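Long-range contacts in uncharacterized protein (PDB 3JYG), which is of unknown function but belongs to the 6-pyruvoyl tetrahydropterin synthase family and carries a bound zinc ion: residues H17-E23 with L34-L39; G41-K45 with F168-P172; R80-I85 with E130-R136. All coordinates share one frame; numbering follows the deposited sequence.

In the fold
Interactions 1 and 2 meet at the zinc ion: His17 of residues 17-23 and His42 of residues 41-45 both bind it, His40 in between along the chain completes the histidine set, and the same two waters sit on the metal in both. Their centres are about 15 Å apart, yet His17 NE2 packs 3.4 Å from His42 CD2. Interaction 3 lies in the same sheet as interaction 2, with the Phe81 side chain about 10 Å from the zinc. It is tied to interaction 1 by a hydrogen bond from Trp20 NE1 to Asp84 OD2 and by Phe81 packing on Leu39, whereas about 6 Å separates its nearest atoms from those of interaction 2.

Interaction 1. Residues H17-E23 with L34-L39; sequences HRVWSQE and LSCRHL. With ZN (zinc ion), chain G.
Arg37 takes hold of a single backbone oxygen, Gln22 O, with two nitrogens at once. Arg37 NE, 2.9 Å from Gln22 O, lies in the carbonyl plane on a lone pair, while Arg37 NH2, at 2.8 Å from Gln22 O, comes from above the plane; both N-H bonds are bent to 145°, as they must be to converge on one atom. The Arg37 chain runs extended from CG to NE, which carries the guanidinium across to the turn of residues 19-22. Trp20 O and Leu34 CD1 lie over opposite faces of the group, each toward the rim.

Arg18 returns the grip. Its own extended chain brings Arg18 NH1 to 2.8 Å from Arg37 O, a nearly straight bond in the guanidinium plane and on a carbonyl lone pair; its NH2 pairs with Asp87. The backbones also join directly, Val19 N donating to Cys36 O over 2.9 Å from above the carbonyl plane.

Gln22, with CG anti to its backbone N (chi1 -178°), reaches the 3-10 turn at residues 35-37. Gln22 OE1 takes a weak bond from Cys36 N and presses on Cys36 CB at 3.2 Å, while NE2 reaches Asp62 of the second subunit and a water shared with Ser35 OG. The Cys36 sulfur settles against Val19, 3.5 Å from Cys36 SG to Val19 CG2. Cys36 SG is also 3.6 Å from the zinc, too far for a metal bond.

These bonds close the base of the excursion between strands 3-17 and 40-52, right where His17 NE2 binds the metal. His17, His40 and His42 form the three-histidine zinc site characteristic of the 6-pyruvoyl tetrahydropterin synthase family.

Interaction 2. Residues G41-K45 with F168-P172; sequences GHQGK and FLETP. With ZN (zinc ion), chain G.
Glu170 lays its CG over the middle of the His42 imidazole, a CH-pi contact 3.8 Å from CG to the ring centroid and only 12° off the ring normal. A chi1 of 179° swings CG away from the backbone N, and the extended chain crosses the ring obliquely, carrying the carboxylate past it toward the metal. His42 uses NE2 to bind the zinc ion.

Water links the two sides further. A zinc-bound water donates to Glu170 OE2 at 3.0 Å, making the glutamate a second-shell partner of the metal; its OE1 is held by Ser141. A separate water donates to Gln43 O and, weakly, to Leu169 O, where the strands begin to diverge.

Direct backbone bonding is confined to one antiparallel hydrogen-bonded pair. Lys45 N reaches Leu169 O at 3.1 Å, and Leu169 N reaches Lys45 O at 2.9 Å.

Apolar contacts fill in around this pair. Lys45 CD lies 3.7 Å from Leu169 CD2 before the lysine bends away to Asp12 and Glu10. Phe168 CZ comes to 3.9 Å from Gly44 CA, where there is no side chain to hold the ring off.

At Glu170 the chain turns a corner in a classic beta bulge: Glu170 and Thr171 both face Ser174, which bonds Thr171 OG1. Strand 40-52 runs between strands 3-17 and 162-169, with strand 174-180 beyond, and helix 141-155 packs on the Phe168 ring.

Interaction 3. Residues R80-I85 with E130-R136; sequences RFIIDI and ESFVVVR
Phe81 and Phe132 sit side by side on one face of a parallel strand pair, whose interior, from Phe81 to Val135, is the tight part. Phe81 CD1 meets Phe132 CE1 at 3.6 Å, the ring planes 75° apart. Along the same face Ile83 CG2 reaches Val134 CG2 at 3.9 Å, and on the other face Ile82 CG2 touches Val135 CG2 at 3.8 Å. Arg80, bent at chi2 (-73°), packs closely too, its CB and CG lying across Val133.

The backbones alternate: Phe81, Ile83 and Ile85 donate to Ser131, Val133 and Val135, while Val133 and Val135 donate back to Phe81 and Ile83. The Ile83 N to Val133 O bond, 3.0 Å, is nearly straight.

Arg80 NH1 makes a bent bond (135°) to Glu130 O at 2.9 Å, and its NH2 bonds to Glu75 O. The loose side begins at the Glu130 carboxylate, which Arg80 meets through a water and which pairs directly with Arg112; at the far end, exposed Arg136 only grazes Ile85.

Strand 80-84 runs parallel to both its neighbours, 132-135 and 3-17, within an otherwise antiparallel mixed sheet. Strand 110-113 flanks 132-135, and helix 90-93 covers Ile83, Ile85 and Val134.

Interaction 1. Residues H17-E23 with L34-L39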
loop_
_atom_site.group_PDB
_atom_site.type_symbol
_atom_site.label_atom_id
_atom_site.label_comp_id
_atom_site.label_asym_id
_atom_site.label_seq_id
_atom_site.Cartn_x
_atom_site.Cartn_y
_atom_site.Cartn_z
ATOM N N HIS A 17 21.742 0.134 12.524
ATOM C CA HIS A 17 22.441 1.138 11.772
ATOM C C HIS A 17 22.474 2.409 12.587
ATOM O O HIS A 17 21.944 2.461 13.718
ATOM C CB HIS A 17 21.814 1.350 10.354
ATOM C CG HIS A 17 20.615 2.268 10.308
ATOM N ND1 HIS A 17 20.306 3.020 9.193
ATOM C CD2 HIS A 17 19.646 2.537 11.218
ATOM C CE1 HIS A 17 19.205 3.715 9.418
ATOM N NE2 HIS A 17 18.790 3.441 10.643
ATOM N N ARG A 18 23.117 3.415 12.003
ATOM C CA ARG A 18 22.898 4.782 12.414
ATOM C C ARG A 18 23.056 5.683 11.176
ATOM O O ARG A 18 23.776 5.342 10.238
ATOM C CB ARG A 18 23.863 5.177 13.550
ATOM C CG ARG A 18 25.222 5.653 13.112
ATOM C CD ARG A 18 26.071 6.116 14.309
ATOM N NE ARG A 18 27.235 6.894 13.867
ATOM C CZ ARG A 18 27.511 8.141 14.268
ATOM N NH1 ARG A 18 26.703 8.807 15.117
ATOM N NH2 ARG A 18 28.617 8.726 13.822
ATOM N N VAL A 19 22.376 6.818 11.208
ATOM C CA VAL A 19 22.416 7.807 10.139
ATOM C C VAL A 19 23.249 8.938 10.692
ATOM O O VAL A 19 22.743 9.770 11.422
ATOM C CB VAL A 19 21.003 8.334 9.845
ATOM C CG1 VAL A 19 21.028 9.338 8.671
ATOM C CG2 VAL A 19 20.070 7.153 9.533
ATOM N N TRP A 20 24.523 8.941 10.338
ATOM C CA TRP A 20 25.540 9.692 11.089
ATOM C C TRP A 20 25.416 11.192 10.772
ATOM O O TRP A 20 25.704 12.030 11.602
ATOM C CB TRP A 20 26.946 9.122 10.797
ATOM C CG TRP A 20 27.439 9.229 9.343
ATOM C CD1 TRP A 20 27.444 8.228 8.370
ATOM C CD2 TRP A 20 28.016 10.398 8.719
ATOM N NE1 TRP A 20 27.987 8.726 7.197
ATOM C CE2 TRP A 20 28.342 10.045 7.385
ATOM C CE3 TRP A 20 28.297 11.716 9.176
ATOM C CZ2 TRP A 20 28.930 10.970 6.475
ATOM C CZ3 TRP A 20 28.884 12.617 8.292
ATOM C CH2 TRP A 20 29.198 12.233 6.957
ATOM N N SER A 21 24.940 11.487 9.568
ATOM C CA SER A 21 24.866 12.830 9.054
ATOM C C SER A 21 23.535 13.555 9.336
ATOM O O SER A 21 23.312 14.662 8.834
ATOM C CB SER A 21 25.035 12.740 7.539
ATOM O OG SER A 21 23.973 11.973 6.974
ATOM N N GLN A 22 22.637 12.939 10.094
ATOM C CA GLN A 22 21.316 13.519 10.273
ATOM C C GLN A 22 21.365 15.007 10.755
ATOM O O GLN A 22 22.062 15.328 11.734
ATOM C CB GLN A 22 20.481 12.662 11.244
ATOM C CG GLN A 22 19.035 13.218 11.440
ATOM C CD GLN A 22 18.331 12.665 12.673
ATOM O OE1 GLN A 22 18.971 12.376 13.713
ATOM N NE2 GLN A 22 17.010 12.525 12.572
ATOM N N GLU A 23 20.631 15.901 10.084
ATOM C CA GLU A 23 20.394 17.257 10.656
ATOM C C GLU A 23 18.900 17.603 10.652
ATOM O O GLU A 23 18.174 17.168 9.760
ATOM C CB GLU A 23 21.156 18.347 9.891
ATOM C CG GLU A 23 22.648 18.195 9.869
ATOM C CD GLU A 23 23.317 19.120 8.832
ATOM O OE1 GLU A 23 22.778 20.232 8.544
ATOM O OE2 GLU A 23 24.386 18.733 8.309
ATOM N N LEU A 34 18.980 14.779 17.670
ATOM C CA LEU A 34 19.433 14.004 16.502
ATOM C C LEU A 34 19.482 12.500 16.769
ATOM O O LEU A 34 20.505 11.857 16.646
ATOM C CB LEU A 34 20.783 14.545 15.997
ATOM C CG LEU A 34 20.797 16.036 15.636
ATOM C CD1 LEU A 34 22.235 16.557 15.503
ATOM C CD2 LEU A 34 19.939 16.308 14.357
ATOM N N SER A 35 18.330 11.958 17.119
ATOM C CA SER A 35 18.195 10.583 17.585
ATOM C C SER A 35 18.624 9.505 16.567
ATOM O O SER A 35 19.066 8.430 16.954
ATOM C CB SER A 35 16.749 10.368 18.086
ATOM O OG SER A 35 15.818 10.153 17.019
ATOM N N CYS A 36 18.505 9.795 15.266
ATOM C CA CYS A 36 18.914 8.856 14.228
ATOM C C CYS A 36 20.461 8.696 14.178
ATOM O O CYS A 36 20.972 7.684 13.643
ATOM C CB CYS A 36 18.361 9.305 12.879
ATOM S SG CYS A 36 17.542 8.066 11.816
ATOM N N ARG A 37 21.203 9.659 14.776
ATOM C CA ARG A 37 22.670 9.480 14.935
ATOM C C ARG A 37 23.003 8.395 15.986
ATOM O O ARG A 37 24.165 7.948 16.086
ATOM C CB ARG A 37 23.415 10.813 15.269
ATOM C CG ARG A 37 23.355 11.857 14.145
ATOM C CD ARG A 37 24.208 13.093 14.481
ATOM N NE ARG A 37 24.076 14.137 13.463
ATOM C CZ ARG A 37 25.019 15.041 13.156
ATOM N NH1 ARG A 37 26.191 15.051 13.783
ATOM N NH2 ARG A 37 24.793 15.943 12.204
ATOM N N HIS A 38 22.017 7.990 16.784
ATOM C CA HIS A 38 22.283 6.894 17.756
ATOM C C HIS A 38 22.420 5.544 17.076
ATOM O O HIS A 38 21.764 5.302 16.055
ATOM C CB HIS A 38 21.193 6.848 18.817
ATOM C CG HIS A 38 21.142 8.090 19.651
ATOM N ND1 HIS A 38 19.993 8.528 20.274
ATOM C CD2 HIS A 38 22.100 9.006 19.936
ATOM C CE1 HIS A 38 20.254 9.655 20.923
ATOM N NE2 HIS A 38 21.518 9.973 20.721
ATOM N N LEU A 39 23.278 4.687 17.604
ATOM C CA LEU A 39 23.255 3.262 17.236
ATOM C C LEU A 39 21.862 2.753 17.563
ATOM O O LEU A 39 21.386 2.884 18.711
ATOM C CB LEU A 39 24.266 2.447 18.050
ATOM C CG LEU A 39 25.761 2.814 18.060
ATOM C CD1 LEU A 39 26.621 1.661 18.668
ATOM C CD2 LEU A 39 26.246 3.197 16.690
HETATM ZN ZN ZN G . 17.003 4.520 11.721
HETATM O O HOH W 1 15.107 11.834 14.522
HETATM O O HOH W 2 16.257 5.102 9.412
HETATM O O HOH W 3 15.221 5.895 12.500
#

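Interaction 2. Residues G41-K45 with F168-P172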
loop_
_atom_site.group_PDB
_atom_site.type_symbol
_atom_site.label_atom_id
_atom_site.label_comp_id
_atom_site.label_asym_id
_atom_site.label_seq_id
_atom_site.Cartn_x
_atom_site.Cartn_y
_atom_site.Cartn_z
ATOM N N GLY A 41 18.335 0.240 15.462
ATOM C CA GLY A 41 17.984 -0.795 14.501
ATOM C C GLY A 41 16.533 -0.684 14.101
ATOM O O GLY A 41 15.805 0.200 14.606
ATOM N N HIS A 42 16.129 -1.617 13.232
ATOM C CA HIS A 42 14.836 -1.621 12.559
ATOM C C HIS A 42 14.465 -2.984 12.063
ATOM O O HIS A 42 15.332 -3.802 11.807
ATOM C CB HIS A 42 14.923 -0.754 11.316
ATOM C CG HIS A 42 15.079 0.677 11.630
ATOM N ND1 HIS A 42 14.133 1.383 12.345
ATOM C CD2 HIS A 42 16.088 1.536 11.371
ATOM C CE1 HIS A 42 14.552 2.620 12.499
ATOM N NE2 HIS A 42 15.720 2.740 11.896
ATOM N N GLN A 43 13.162 -3.219 11.933
ATOM C CA GLN A 43 12.630 -4.246 11.050
ATOM C C GLN A 43 12.421 -3.573 9.682
ATOM O O GLN A 43 11.645 -2.643 9.565
ATOM C CB GLN A 43 11.286 -4.750 11.621
ATOM C CG GLN A 43 10.541 -5.774 10.796
ATOM C CD GLN A 43 11.301 -7.067 10.621
ATOM O OE1 GLN A 43 12.187 -7.403 11.419
ATOM N NE2 GLN A 43 10.959 -7.807 9.577
ATOM N N GLY A 44 13.154 -4.025 8.675
ATOM C CA GLY A 44 13.108 -3.444 7.346
ATOM C C GLY A 44 12.219 -4.276 6.445
ATOM O O GLY A 44 12.152 -5.504 6.585
ATOM N N LYS A 45 11.518 -3.624 5.534
ATOM C CA LYS A 45 10.839 -4.395 4.492
ATOM C C LYS A 45 11.151 -3.831 3.112
ATOM O O LYS A 45 10.955 -2.647 2.884
ATOM C CB LYS A 45 9.336 -4.422 4.760
ATOM C CG LYS A 45 8.513 -5.196 3.714
ATOM C CD LYS A 45 6.985 -4.960 3.977
ATOM C CE LYS A 45 6.532 -5.545 5.288
ATOM N NZ LYS A 45 6.461 -7.050 5.099
ATOM N N PHE A 168 11.342 0.823 0.451
ATOM C CA PHE A 168 11.975 0.349 1.684
ATOM C C PHE A 168 11.279 0.960 2.906
ATOM O O PHE A 168 11.267 2.196 3.081
ATOM C CB PHE A 168 13.486 0.571 1.663
ATOM C CG PHE A 168 14.181 -0.011 2.868
ATOM C CD1 PHE A 168 14.415 -1.396 2.958
ATOM C CD2 PHE A 168 14.527 0.805 3.941
ATOM C CE1 PHE A 168 15.024 -1.959 4.120
ATOM C CE2 PHE A 168 15.123 0.243 5.116
ATOM C CZ PHE A 168 15.399 -1.130 5.171
ATOM N N LEU A 169 10.640 0.083 3.694
ATOM C CA LEU A 169 9.944 0.479 4.910
ATOM C C LEU A 169 10.930 0.396 6.091
ATOM O O LEU A 169 11.512 -0.661 6.392
ATOM C CB LEU A 169 8.673 -0.383 5.141
ATOM C CG LEU A 169 7.415 -0.351 4.253
ATOM C CD1 LEU A 169 7.722 -0.646 2.820
ATOM C CD2 LEU A 169 6.334 -1.362 4.721
ATOM N N GLU A 170 11.168 1.550 6.705
ATOM C CA GLU A 170 12.054 1.678 7.835
ATOM C C GLU A 170 11.276 1.284 9.127
ATOM O O GLU A 170 11.837 0.714 10.082
ATOM C CB GLU A 170 12.459 3.141 7.927
ATOM C CG GLU A 170 13.365 3.483 9.049
ATOM C CD GLU A 170 13.481 4.978 9.197
ATOM O OE1 GLU A 170 13.883 5.645 8.192
ATOM O OE2 GLU A 170 13.171 5.471 10.301
ATOM N N THR A 171 9.996 1.674 9.157
ATOM C CA THR A 171 9.075 1.321 10.233
ATOM C C THR A 171 7.696 1.004 9.600
ATOM O O THR A 171 7.487 1.259 8.397
ATOM C CB THR A 171 8.949 2.447 11.307
ATOM O OG1 THR A 171 8.177 3.544 10.804
ATOM C CG2 THR A 171 10.328 2.945 11.803
ATOM N N PRO A 172 6.761 0.426 10.378
ATOM C CA PRO A 172 5.491 0.203 9.703
ATOM C C PRO A 172 4.884 1.549 9.332
ATOM O O PRO A 172 4.057 1.612 8.437
ATOM C CB PRO A 172 4.654 -0.494 10.772
ATOM C CG PRO A 172 5.213 0.038 12.096
ATOM C CD PRO A 172 6.704 -0.006 11.800
HETATM ZN ZN ZN G . 17.003 4.520 11.721
HETATM O O HOH W 4 9.550 -1.860 8.384
HETATM O O HOH W 3 15.221 5.895 12.500
HETATM O O HOH W 2 16.257 5.102 9.412
#

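Interaction 3. Residues R80-I85 with E130-R136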
loop_
_atom_site.group_PDB
_atom_site.type_symbol
_atom_site.label_atom_id
_atom_site.label_comp_id
_atom_site.label_asym_id
_atom_site.label_seq_id
_atom_site.Cartn_x
_atom_site.Cartn_y
_atom_site.Cartn_z
ATOM N N ARG A 80 22.410 -8.009 10.649
ATOM C CA ARG A 80 23.720 -7.352 10.493
ATOM C C ARG A 80 23.641 -5.893 10.934
ATOM O O ARG A 80 22.550 -5.350 11.098
ATOM C CB ARG A 80 24.156 -7.368 9.036
ATOM C CG ARG A 80 24.144 -8.719 8.363
ATOM C CD ARG A 80 25.275 -9.621 8.824
ATOM N NE ARG A 80 25.123 -10.895 8.095
ATOM C CZ ARG A 80 25.912 -11.946 8.229
ATOM N NH1 ARG A 80 26.986 -11.886 9.005
ATOM N NH2 ARG A 80 25.656 -13.044 7.511
ATOM N N PHE A 81 24.792 -5.257 11.119
ATOM C CA PHE A 81 24.826 -3.820 11.323
ATOM C C PHE A 81 25.377 -3.121 10.029
ATOM O O PHE A 81 26.530 -3.364 9.602
ATOM C CB PHE A 81 25.684 -3.487 12.538
ATOM C CG PHE A 81 25.681 -2.001 12.911
ATOM C CD1 PHE A 81 26.424 -1.081 12.158
ATOM C CD2 PHE A 81 25.008 -1.567 14.049
ATOM C CE1 PHE A 81 26.447 0.299 12.474
ATOM C CE2 PHE A 81 25.021 -0.197 14.416
ATOM C CZ PHE A 81 25.754 0.751 13.594
ATOM N N ILE A 82 24.578 -2.243 9.449
ATOM C CA ILE A 82 24.969 -1.598 8.166
ATOM C C ILE A 82 25.646 -0.262 8.473
ATOM O O ILE A 82 25.104 0.596 9.160
ATOM C CB ILE A 82 23.765 -1.330 7.209
ATOM C CG1 ILE A 82 22.925 -2.612 6.990
ATOM C CG2 ILE A 82 24.267 -0.715 5.866
ATOM C CD1 ILE A 82 21.643 -2.383 6.133
ATOM N N ILE A 83 26.870 -0.107 7.990
ATOM C CA ILE A 83 27.647 1.081 8.344
ATOM C C ILE A 83 28.248 1.736 7.093
ATOM O O ILE A 83 28.784 1.063 6.213
ATOM C CB ILE A 83 28.713 0.760 9.371
ATOM C CG1 ILE A 83 29.319 2.049 9.963
ATOM C CG2 ILE A 83 29.783 -0.177 8.729
ATOM C CD1 ILE A 83 30.334 1.822 11.171
ATOM N N ASP A 84 28.116 3.067 7.021
ATOM C CA ASP A 84 28.764 3.838 5.976
ATOM C C ASP A 84 30.293 3.722 6.170
ATOM O O ASP A 84 30.809 3.917 7.270
ATOM C CB ASP A 84 28.222 5.297 6.034
ATOM C CG ASP A 84 28.751 6.213 4.909
ATOM O OD1 ASP A 84 29.658 5.863 4.147
ATOM O OD2 ASP A 84 28.234 7.343 4.796
ATOM N N ILE A 85 31.005 3.323 5.105
ATOM C CA ILE A 85 32.473 3.467 5.073
ATOM C C ILE A 85 32.939 4.841 5.608
ATOM O O ILE A 85 33.982 4.929 6.228
ATOM C CB ILE A 85 33.075 3.173 3.646
ATOM C CG1 ILE A 85 34.603 3.049 3.642
ATOM C CG2 ILE A 85 32.568 4.165 2.545
ATOM C CD1 ILE A 85 35.135 1.817 4.423
ATOM N N GLU A 130 31.956 -10.137 12.121
ATOM C CA GLU A 130 30.939 -10.802 11.297
ATOM C C GLU A 130 29.662 -9.966 11.144
ATOM O O GLU A 130 28.956 -10.125 10.146
ATOM C CB GLU A 130 30.593 -12.226 11.766
ATOM C CG GLU A 130 31.806 -13.173 11.716
ATOM C CD GLU A 130 31.852 -14.108 10.494
ATOM O OE1 GLU A 130 31.415 -13.735 9.377
ATOM O OE2 GLU A 130 32.338 -15.256 10.665
ATOM N N SER A 131 29.380 -9.073 12.099
ATOM C CA SER A 131 28.143 -8.244 12.022
ATOM C C SER A 131 28.111 -7.228 10.881
ATOM O O SER A 131 27.065 -6.912 10.363
ATOM C CB SER A 131 27.926 -7.458 13.297
ATOM O OG SER A 131 28.140 -8.240 14.434
ATOM N N PHE A 132 29.255 -6.687 10.483
ATOM C CA PHE A 132 29.218 -5.460 9.669
ATOM C C PHE A 132 29.047 -5.663 8.178
ATOM O O PHE A 132 29.699 -6.538 7.588
ATOM C CB PHE A 132 30.482 -4.639 9.897
ATOM C CG PHE A 132 30.542 -4.017 11.239
ATOM C CD1 PHE A 132 29.671 -2.972 11.581
ATOM C CD2 PHE A 132 31.467 -4.486 12.207
ATOM C CE1 PHE A 132 29.720 -2.404 12.841
ATOM C CE2 PHE A 132 31.511 -3.888 13.466
ATOM C CZ PHE A 132 30.671 -2.860 13.774
ATOM N N VAL A 133 28.144 -4.857 7.593
ATOM C CA VAL A 133 28.001 -4.784 6.152
ATOM C C VAL A 133 28.400 -3.359 5.834
ATOM O O VAL A 133 27.762 -2.418 6.312
ATOM C CB VAL A 133 26.541 -5.021 5.725
ATOM C CG1 VAL A 133 26.326 -4.621 4.275
ATOM C CG2 VAL A 133 26.191 -6.530 5.901
ATOM N N VAL A 134 29.485 -3.211 5.076
ATOM C CA VAL A 134 30.022 -1.882 4.851
ATOM C C VAL A 134 29.558 -1.375 3.499
ATOM O O VAL A 134 29.680 -2.091 2.506
ATOM C CB VAL A 134 31.570 -1.839 4.988
ATOM C CG1 VAL A 134 32.101 -0.394 4.771
ATOM C CG2 VAL A 134 32.005 -2.385 6.372
ATOM N N VAL A 135 29.022 -0.147 3.461
ATOM C CA VAL A 135 28.438 0.377 2.204
ATOM C C VAL A 135 28.961 1.787 1.928
ATOM O O VAL A 135 29.381 2.464 2.840
ATOM C CB VAL A 135 26.851 0.390 2.208
ATOM C CG1 VAL A 135 26.231 -1.082 2.114
ATOM C CG2 VAL A 135 26.273 1.254 3.383
ATOM N N ARG A 136 28.857 2.256 0.691
ATOM C CA ARG A 136 29.381 3.592 0.351
ATOM C C ARG A 136 28.299 4.662 0.317
ATOM O O ARG A 136 28.155 5.337 -0.712
ATOM C CB ARG A 136 30.061 3.546 -1.045
ATOM C CG ARG A 136 31.316 2.654 -1.143
ATOM C CD ARG A 136 31.892 2.669 -2.629
ATOM N NE ARG A 136 32.271 4.021 -3.000
ATOM C CZ ARG A 136 32.306 4.549 -4.238
ATOM N NH1 ARG A 136 31.969 3.856 -5.324
ATOM N NH2 ARG A 136 32.667 5.815 -4.346
HETATM O O HOH W 5 28.488 -14.244 9.348
#